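Long-range contact in peptidase S8 and S53, subtilisin, kexin, sedolisin (Mycobacterium smegmatis, PDB 4KG7), which is a mycosin, a subtilisin-like serine protease of the ESX-3 type VII secretion system, and probably cleaves peptide bonds with a charge-relay triad: residues Ala173-Ile178 with Val209-Ala214. Sequence-based numbering, arbitrary orientation.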
ATOM      1  N   ALA A 173      14.911   4.094  -0.364  1.00  9.76           N
ATOM      2  CA  ALA A 173      13.840   3.441   0.352  1.00  9.51           C
ATOM      3  C   ALA A 173      14.150   1.996   0.657  1.00  9.72           C
ATOM      4  O   ALA A 173      14.496   1.237  -0.253  1.00 11.08           O
ATOM      5  CB  ALA A 173      12.542   3.510  -0.434  1.00  9.19           C
ATOM      6  N   ARG A 174      13.988   1.645   1.935  1.00  9.58           N
ATOM      7  CA  ARG A 174      14.101   0.293   2.463  1.00  9.91           C
ATOM      8  C   ARG A 174      12.789  -0.481   2.380  1.00  8.29           C
ATOM      9  O   ARG A 174      12.778  -1.717   2.360  1.00  7.61           O
ATOM     10  CB  ARG A 174      14.514   0.392   3.937  1.00 11.22           C
ATOM     11  CG  ARG A 174      15.886   0.987   4.154  1.00 12.62           C
ATOM     12  CD  ARG A 174      16.933  -0.103   4.053  1.00 13.79           C
ATOM     13  NE  ARG A 174      17.082  -0.778   5.339  1.00 14.69           N
ATOM     14  CZ  ARG A 174      17.760  -1.903   5.563  1.00 14.92           C
ATOM     15  NH1 ARG A 174      18.339  -2.564   4.577  1.00 16.12           N
ATOM     16  NH2 ARG A 174      17.826  -2.384   6.804  1.00 14.91           N
ATOM     17  N   VAL A 175      11.683   0.249   2.402  1.00  7.26           N
ATOM     18  CA  VAL A 175      10.336  -0.301   2.284  1.00  6.66           C
ATOM     19  C   VAL A 175       9.645   0.616   1.305  1.00  6.32           C
ATOM     20  O   VAL A 175       9.817   1.841   1.394  1.00  6.35           O
ATOM     21  CB  VAL A 175       9.585  -0.301   3.650  1.00  6.64           C
ATOM     22  CG1 VAL A 175       8.190  -0.874   3.507  1.00  6.42           C
ATOM     23  CG2 VAL A 175      10.380  -1.069   4.706  1.00  6.98           C
ATOM     24  N   ILE A 176       8.894   0.048   0.353  1.00  5.95           N
ATOM     25  CA  ILE A 176       8.167   0.830  -0.636  1.00  5.83           C
ATOM     26  C   ILE A 176       6.699   0.403  -0.521  1.00  5.59           C
ATOM     27  O   ILE A 176       6.358  -0.768  -0.752  1.00  5.83           O
ATOM     28  CB  ILE A 176       8.700   0.545  -2.051  1.00  5.88           C
ATOM     29  CG1 ILE A 176      10.128   1.063  -2.189  1.00  6.07           C
ATOM     30  CG2 ILE A 176       7.806   1.215  -3.095  1.00  5.86           C
ATOM     31  CD1 ILE A 176      10.846   0.659  -3.473  1.00  6.34           C
ATOM     32  N   ASN A 177       5.842   1.350  -0.166  1.00  5.45           N
ATOM     33  CA  ASN A 177       4.428   1.125   0.078  1.00  5.40           C
ATOM     34  C   ASN A 177       3.582   1.570  -1.108  1.00  5.39           C
ATOM     35  O   ASN A 177       3.668   2.732  -1.535  1.00  5.37           O
ATOM     36  CB  ASN A 177       3.985   1.871   1.339  1.00  5.48           C
ATOM     37  CG  ASN A 177       2.560   1.540   1.713  1.00  5.60           C
ATOM     38  OD1 ASN A 177       2.288   0.580   2.423  1.00  5.99           O
ATOM     39  ND2 ASN A 177       1.634   2.310   1.203  1.00  5.73           N
ATOM     40  N   ILE A 178       2.757   0.650  -1.607  1.00  5.47           N
ATOM     41  CA  ILE A 178       1.898   0.894  -2.752  1.00  5.66           C
ATOM     42  C   ILE A 178       0.471   0.542  -2.330  1.00  5.90           C
ATOM     43  O   ILE A 178      -0.005  -0.576  -2.516  1.00  5.97           O
ATOM     44  CB  ILE A 178       2.354   0.093  -3.992  1.00  5.79           C
ATOM     45  CG1 ILE A 178       3.846   0.296  -4.280  1.00  5.77           C
ATOM     46  CG2 ILE A 178       1.508   0.421  -5.214  1.00  5.99           C
ATOM     47  CD1 ILE A 178       4.449  -0.651  -5.294  1.00  5.91           C
ATOM     48  N   VAL A 209      11.869  -3.930   0.493  1.00  6.67           N
ATOM     49  CA  VAL A 209      10.629  -4.641   0.737  1.00  6.28           C
ATOM     50  C   VAL A 209       9.481  -3.824   0.129  1.00  5.90           C
ATOM     51  O   VAL A 209       9.231  -2.690   0.537  1.00  5.85           O
ATOM     52  CB  VAL A 209      10.375  -4.823   2.246  1.00  6.37           C
ATOM     53  CG1 VAL A 209       9.002  -5.437   2.479  1.00  6.30           C
ATOM     54  CG2 VAL A 209      11.440  -5.718   2.838  1.00  6.79           C
ATOM     55  N   ILE A 210       8.784  -4.423  -0.835  1.00  5.75           N
ATOM     56  CA  ILE A 210       7.708  -3.745  -1.532  1.00  5.46           C
ATOM     57  C   ILE A 210       6.398  -4.348  -1.039  1.00  5.41           C
ATOM     58  O   ILE A 210       6.201  -5.556  -1.079  1.00  5.70           O
ATOM     59  CB  ILE A 210       7.795  -3.908  -3.060  1.00  5.59           C
ATOM     60  CG1 ILE A 210       9.175  -3.476  -3.618  1.00  5.65           C
ATOM     61  CG2 ILE A 210       6.669  -3.148  -3.760  1.00  5.55           C
ATOM     62  CD1 ILE A 210       9.364  -3.874  -5.066  1.00  5.91           C
ATOM     63  N   VAL A 211       5.543  -3.488  -0.555  1.00  5.15           N
ATOM     64  CA  VAL A 211       4.262  -3.857   0.036  1.00  5.10           C
ATOM     65  C   VAL A 211       3.158  -3.199  -0.766  1.00  5.03           C
ATOM     66  O   VAL A 211       3.194  -1.991  -0.990  1.00  4.94           O
ATOM     67  CB  VAL A 211       4.180  -3.372   1.523  1.00  5.07           C
ATOM     68  CG1 VAL A 211       2.873  -3.760   2.181  1.00  5.19           C
ATOM     69  CG2 VAL A 211       5.341  -3.914   2.326  1.00  5.31           C
ATOM     70  N   ALA A 212       2.155  -3.994  -1.154  1.00  5.02           N
ATOM     71  CA  ALA A 212       1.043  -3.514  -1.985  1.00  5.01           C
ATOM     72  C   ALA A 212      -0.299  -3.941  -1.417  1.00  5.08           C
ATOM     73  O   ALA A 212      -0.456  -5.070  -0.953  1.00  5.30           O
ATOM     74  CB  ALA A 212       1.197  -4.037  -3.422  1.00  5.20           C
ATOM     75  N   ALA A 213      -1.292  -3.068  -1.473  1.00  5.00           N
ATOM     76  CA  ALA A 213      -2.645  -3.438  -1.129  1.00  5.21           C
ATOM     77  C   ALA A 213      -3.195  -4.480  -2.095  1.00  5.50           C
ATOM     78  O   ALA A 213      -2.993  -4.367  -3.298  1.00  5.48           O
ATOM     79  CB  ALA A 213      -3.528  -2.193  -1.175  1.00  5.19           C
ATOM     80  N   ALA A 214      -3.926  -5.490  -1.596  1.00  5.78           N
ATOM     81  CA  ALA A 214      -4.440  -6.559  -2.475  1.00  6.29           C
ATOM     82  C   ALA A 214      -5.588  -6.100  -3.362  1.00  6.69           C
ATOM     83  O   ALA A 214      -5.817  -6.680  -4.413  1.00  7.00           O
ATOM     84  CB  ALA A 214      -4.898  -7.735  -1.635  1.00  6.52           C
TER
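In Ile-178, CG1 lies beside the backbone N (chi1 -51°) and so anti to the carbonyl carbon; the side chain is extended beyond it, which carries CD1 back along the strand to Ile-210. There CD1 lies 3.7 Å from CG2 of Ile-210, the branch set anti to its own backbone N. The two isoleucines lie side by side and point the same way. Ile-176 meets the other branch of Ile-210, with CB 4.3 Å from CG1. On the opposite face Val-175 CG1 approaches Val-211 CG2 at 4.3 Å.

The strands run parallel, and the pairs step from Val-175 with Val-209 to Ile-178 with Ala-212. Five backbone hydrogen bonds join them. Val-211 N gives an almost straight bond to Ile-176 O (2.8 Å, 175° at the hydrogen), and Ile-178 N reaches Val-211 O at 2.7 Å. At the start of the ladder, Val-209 N sits above the carbonyl plane of Arg-174 O. That oxygen also accepts a bond from Arg-333 NH1. Ala-213 N to Ile-178 O closes the ladder.

This pair is central to the parallel sheet of the subtilisin fold. The side chains of Ala-213 and Asn-177 lie about 5 Å from those of Ser-319 and Asp-73 respectively, both predicted charge-relay residues. Strand 68-73 flanks 175-178, and strand 259-265 flanks 209-213. Helix 193-205 covers Ile-176 and Ile-210, while helix 318-335 packs on Val-175 and Val-211.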